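PDB 4LUI: orotidine 5'-phosphate decarboxylase from Methanocaldococcus jannaschii, which probably catalyses the decarboxylation of orotidine 5'-monophosphate to UMP, the last step of de novo UMP synthesis, and belongs to the TIM-barrel OMP decarboxylase family. Local coordinates for residues I64-K69 with L97-G102; V128-E133 with K155-D160. All coordinates share one frame; numbering follows the deposited sequence.

Contact 1. Residues I64-K69 with L97-G102; sequences IIKEIK and LKYADG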
# COMPACT_ATOMS: atom_id res chain seq x y z
N ILE B 64 -12.50 5.74 11.16
CA ILE B 64 -11.74 6.90 11.62
C ILE B 64 -11.73 8.03 10.58
O ILE B 64 -11.72 9.20 10.94
CB ILE B 64 -10.29 6.51 12.07
CG1 ILE B 64 -9.59 7.69 12.77
CG2 ILE B 64 -9.44 6.04 10.90
CD1 ILE B 64 -10.36 8.25 13.95
N ILE B 65 -11.72 7.67 9.30
CA ILE B 65 -11.80 8.67 8.24
C ILE B 65 -13.15 9.39 8.28
O ILE B 65 -13.23 10.61 8.16
CB ILE B 65 -11.60 8.02 6.86
CG1 ILE B 65 -10.27 7.26 6.83
CG2 ILE B 65 -11.66 9.09 5.75
CD1 ILE B 65 -10.01 6.55 5.52
N LYS B 66 -14.22 8.61 8.46
CA LYS B 66 -15.57 9.14 8.63
C LYS B 66 -15.62 10.12 9.80
O LYS B 66 -16.19 11.21 9.68
CB LYS B 66 -16.57 8.00 8.87
CG LYS B 66 -18.01 8.46 9.14
CD LYS B 66 -19.00 7.28 9.30
CE LYS B 66 -18.75 6.48 10.57
NZ LYS B 66 -19.85 5.50 10.87
N GLU B 67 -15.02 9.73 10.91
CA GLU B 67 -15.08 10.55 12.13
C GLU B 67 -14.29 11.83 11.96
O GLU B 67 -14.70 12.88 12.45
CB GLU B 67 -14.55 9.77 13.33
CG GLU B 67 -15.43 8.63 13.79
CD GLU B 67 -16.81 9.09 14.23
OE1 GLU B 67 -16.89 10.09 14.98
OE2 GLU B 67 -17.80 8.46 13.82
N ILE B 68 -13.14 11.73 11.30
CA ILE B 68 -12.31 12.89 11.01
C ILE B 68 -13.11 13.87 10.16
O ILE B 68 -13.00 15.09 10.32
CB ILE B 68 -10.96 12.49 10.34
CG1 ILE B 68 -10.01 11.89 11.38
CG2 ILE B 68 -10.29 13.69 9.68
CD1 ILE B 68 -8.73 11.30 10.81
N LYS B 69 -13.97 13.32 9.29
CA LYS B 69 -14.85 14.14 8.45
C LYS B 69 -16.02 14.76 9.20
O LYS B 69 -16.49 15.85 8.83
CB LYS B 69 -15.35 13.34 7.24
CG LYS B 69 -14.30 13.13 6.17
CD LYS B 69 -13.91 14.45 5.51
CE LYS B 69 -15.00 14.98 4.61
NZ LYS B 69 -14.52 16.08 3.73
N LEU B 97 -12.62 5.77 -0.70
CA LEU B 97 -13.22 7.03 -1.09
C LEU B 97 -14.67 7.19 -0.62
O LEU B 97 -15.30 8.22 -0.88
CB LEU B 97 -13.11 7.23 -2.61
CG LEU B 97 -11.67 7.37 -3.12
CD1 LEU B 97 -11.67 7.45 -4.65
CD2 LEU B 97 -10.98 8.58 -2.50
N LYS B 98 -15.18 6.19 0.09
CA LYS B 98 -16.48 6.33 0.74
C LYS B 98 -16.45 7.52 1.70
O LYS B 98 -17.40 8.31 1.75
CB LYS B 98 -16.85 5.05 1.49
CG LYS B 98 -18.21 5.09 2.15
CD LYS B 98 -18.62 3.71 2.65
CE LYS B 98 -20.00 3.75 3.29
NZ LYS B 98 -21.00 4.37 2.37
N TYR B 99 -15.35 7.66 2.45
CA TYR B 99 -15.21 8.75 3.42
C TYR B 99 -14.07 9.72 3.11
O TYR B 99 -14.16 10.90 3.45
CB TYR B 99 -15.06 8.20 4.84
CG TYR B 99 -16.22 7.32 5.25
CD1 TYR B 99 -17.51 7.82 5.30
CD2 TYR B 99 -16.02 5.98 5.56
CE1 TYR B 99 -18.58 7.02 5.66
CE2 TYR B 99 -17.09 5.17 5.92
CZ TYR B 99 -18.36 5.70 5.97
OH TYR B 99 -19.44 4.90 6.32
N ALA B 100 -13.00 9.24 2.48
CA ALA B 100 -11.90 10.13 2.10
C ALA B 100 -12.26 10.93 0.86
O ALA B 100 -13.13 10.55 0.07
CB ALA B 100 -10.64 9.34 1.85
N ASP B 101 -11.56 12.05 0.68
CA ASP B 101 -11.79 12.92 -0.47
C ASP B 101 -10.79 12.66 -1.58
O ASP B 101 -10.99 13.13 -2.70
CB ASP B 101 -11.70 14.37 -0.02
CG ASP B 101 -12.73 14.69 1.02
OD1 ASP B 101 -13.93 14.57 0.69
OD2 ASP B 101 -12.35 15.04 2.16
N GLY B 102 -9.73 11.94 -1.27
CA GLY B 102 -8.71 11.64 -2.26
C GLY B 102 -7.90 10.45 -1.79
O GLY B 102 -7.92 10.09 -0.62
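Lys69 and Asp101 form a salt bridge at the N-terminal end of the barrel strands, in the TIM barrel's outer layer. It links helix 63-72 to the loop that follows helix 86-97 and leads into strand 102-106. NZ of Lys69 lies 2.9 Å from OD2 of Asp101, and OD2 receives it on its syn lone pair. Bends at chi2 and chi3 (-72°) fold the lysine chain, with NZ ending at the carboxylate. The two side chains come at each other from opposite directions. OD2 also accepts a hydrogen bond from the backbone N of Val76. Two donors therefore grip this one oxygen, and the carboxylate ties the helix and the start of strand 75-82 to the same loop. The bound ammonium would be expected to favour the ionised form of Asp101. The aliphatic part of Lys69 also meets the loop backbone, with CG 3.5 Å from O of Tyr99.

Packing takes over toward the start of the helix. Ile65 points at the loop. Its chi1 of -56° puts CG1 beside the backbone N and leaves CG2 to do the touching. CG2 sits 3.6 Å from CB of Tyr99 and 4.0 Å from CB of Ala100. Ile65 also packs on Val76 of strand 75-82, between helix and barrel wall.

Lys66 and Tyr99 lie side by side and point the same way. The methylenes of Lys66 run along the ring, while its charged end leads away. On the opposite face, CG of Lys98 lies over the ring centre, so aliphatic lysine carbons sandwich the aromatic ring. On the helix side the contact includes a CH-pi interaction: Lys66 CB stands 3.7 Å from the Tyr99 ring centroid, only 11° off the ring normal.

Contact 2. Residues V128-E133 with K155-D160; sequences VIMVTE and KKLKVD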
# COMPACT_ATOMS: atom_id res chain seq x y z
N VAL B 128 -7.52 11.50 -7.29
CA VAL B 128 -6.45 10.51 -7.36
C VAL B 128 -5.10 11.23 -7.46
O VAL B 128 -4.92 12.13 -8.26
CB VAL B 128 -6.63 9.59 -8.56
CG1 VAL B 128 -5.50 8.55 -8.65
CG2 VAL B 128 -7.98 8.92 -8.49
N ILE B 129 -4.16 10.82 -6.62
CA ILE B 129 -2.88 11.50 -6.50
C ILE B 129 -1.81 10.44 -6.72
O ILE B 129 -1.84 9.39 -6.08
CB ILE B 129 -2.76 12.09 -5.08
CG1 ILE B 129 -3.83 13.18 -4.86
CG2 ILE B 129 -1.36 12.61 -4.82
CD1 ILE B 129 -4.16 13.44 -3.39
N MET B 130 -0.88 10.68 -7.63
CA MET B 130 0.13 9.66 -7.94
C MET B 130 1.48 9.96 -7.30
O MET B 130 1.99 11.08 -7.43
CB MET B 130 0.32 9.54 -9.46
CG MET B 130 1.35 8.46 -9.83
SD MET B 130 1.83 8.50 -11.57
CE MET B 130 0.22 8.35 -12.31
N VAL B 131 2.07 8.97 -6.64
CA VAL B 131 3.45 9.09 -6.21
C VAL B 131 4.35 8.97 -7.43
O VAL B 131 4.36 7.93 -8.09
CB VAL B 131 3.85 7.95 -5.27
CG1 VAL B 131 5.32 8.10 -4.87
CG2 VAL B 131 2.98 7.94 -4.05
N THR B 132 5.12 10.01 -7.73
CA THR B 132 6.05 9.94 -8.85
C THR B 132 7.50 9.82 -8.41
O THR B 132 8.37 9.48 -9.21
CB THR B 132 5.95 11.16 -9.80
OG1 THR B 132 6.35 12.34 -9.10
CG2 THR B 132 4.51 11.32 -10.36
N GLU B 133 7.77 10.12 -7.15
CA GLU B 133 9.16 10.24 -6.69
C GLU B 133 9.18 10.18 -5.16
O GLU B 133 8.31 10.74 -4.51
CB GLU B 133 9.74 11.56 -7.22
CG GLU B 133 11.25 11.71 -7.12
CD GLU B 133 11.80 12.74 -8.11
OE1 GLU B 133 11.15 12.97 -9.15
OE2 GLU B 133 12.89 13.29 -7.85
N LYS B 155 0.79 13.22 -15.99
CA LYS B 155 0.25 14.22 -16.91
C LYS B 155 -0.68 13.59 -17.95
O LYS B 155 -1.76 14.12 -18.23
CB LYS B 155 1.38 14.98 -17.61
CG LYS B 155 0.91 15.96 -18.68
CD LYS B 155 2.02 16.90 -19.12
CE LYS B 155 3.20 16.15 -19.71
NZ LYS B 155 4.39 17.03 -19.93
N LYS B 156 -0.26 12.46 -18.52
CA LYS B 156 -1.05 11.76 -19.54
C LYS B 156 -2.41 11.33 -19.01
O LYS B 156 -3.44 11.55 -19.66
CB LYS B 156 -0.28 10.53 -20.04
CG LYS B 156 -1.05 9.68 -21.04
CD LYS B 156 -0.31 8.40 -21.36
CE LYS B 156 -1.12 7.53 -22.32
NZ LYS B 156 -0.43 6.25 -22.65
N LEU B 157 -2.41 10.74 -17.82
CA LEU B 157 -3.64 10.24 -17.21
C LEU B 157 -4.49 11.33 -16.56
O LEU B 157 -5.64 11.07 -16.18
CB LEU B 157 -3.32 9.16 -16.17
CG LEU B 157 -2.62 7.91 -16.70
CD1 LEU B 157 -2.32 6.94 -15.55
CD2 LEU B 157 -3.45 7.23 -17.79
N LYS B 158 -3.95 12.53 -16.45
CA LYS B 158 -4.67 13.65 -15.85
C LYS B 158 -5.10 13.34 -14.41
O LYS B 158 -6.26 13.55 -14.04
CB LYS B 158 -5.90 14.04 -16.68
CG LYS B 158 -5.63 14.49 -18.11
CD LYS B 158 -6.95 14.79 -18.81
CE LYS B 158 -6.80 14.95 -20.32
NZ LYS B 158 -5.99 16.13 -20.67
N VAL B 159 -4.18 12.82 -13.61
CA VAL B 159 -4.48 12.66 -12.19
C VAL B 159 -4.60 14.06 -11.57
O VAL B 159 -4.25 15.07 -12.18
CB VAL B 159 -3.41 11.82 -11.47
CG1 VAL B 159 -3.39 10.39 -12.02
CG2 VAL B 159 -2.04 12.45 -11.61
N ASP B 160 -5.13 14.12 -10.35
CA ASP B 160 -5.41 15.40 -9.72
C ASP B 160 -4.17 16.09 -9.16
O ASP B 160 -4.14 17.33 -9.08
CB ASP B 160 -6.46 15.22 -8.62
CG ASP B 160 -7.77 14.73 -9.16
OD1 ASP B 160 -8.62 15.57 -9.51
OD2 ASP B 160 -7.94 13.50 -9.26
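Val128 and Asp160 are joined by two hydrogen bonds within a beta-alpha-beta unit of the TIM barrel. The unit consists of strand 127-131, helix 147-157 and strand 161-163. Asp160 lies just before the second strand. Its N donates to O of Val128 over 2.9 Å. Its carboxylate turns back on the same residue: OD2 accepts from N of Val128 at 2.8 Å, and the bond is nearly straight at 168°. This donor comes from above the carboxylate plane, 36° out of it. Backbone and side chain of Asp160 thus satisfy both polar backbone atoms of Val128. The carbonyl O of Val128 also makes a van der Waals contact with CB of Val159, at 3.6 Å. The parallel pairing continues beyond them, from Met130 to Ala161 and Val163.

Apolar side chains meet between the strand and the end of the helix. Lys158 leaves the helix with positive phi, and Val159 then points back at the strand. CG1 of Val159 lies 4.4 Å from CG1 of Val128. Met130 crosses Val159 at about a right angle. Met130 runs extended and bends at chi3 (-56°), which turns its methyl to Leu157 and Val159. That methyl, CE, lies 4.2 Å from CG1 of Val159 and 4.4 Å from CD1 of Leu157.

How the contacts relate
The two contacts come in series along the chain, contact 1 before contact 2. Their centres are 21 Å apart, and their nearest atoms are about 5 Å apart without touching. Both belong to the same closed eight-stranded parallel barrel. Strands 102-106 and 127-131 are neighbours in the sheet, and Ile129 is hydrogen-bonded to Ile103 and Val105 there. Helix 111-124 lies between them in sequence and packs against Leu97 from contact 1 and Val128 from contact 2. Both contacts hold a loop where it enters a barrel strand at its N-terminal end. In TIM-barrel enzymes the active site lies at the opposite, C-terminal end, so both belong to the structural side of the barrel.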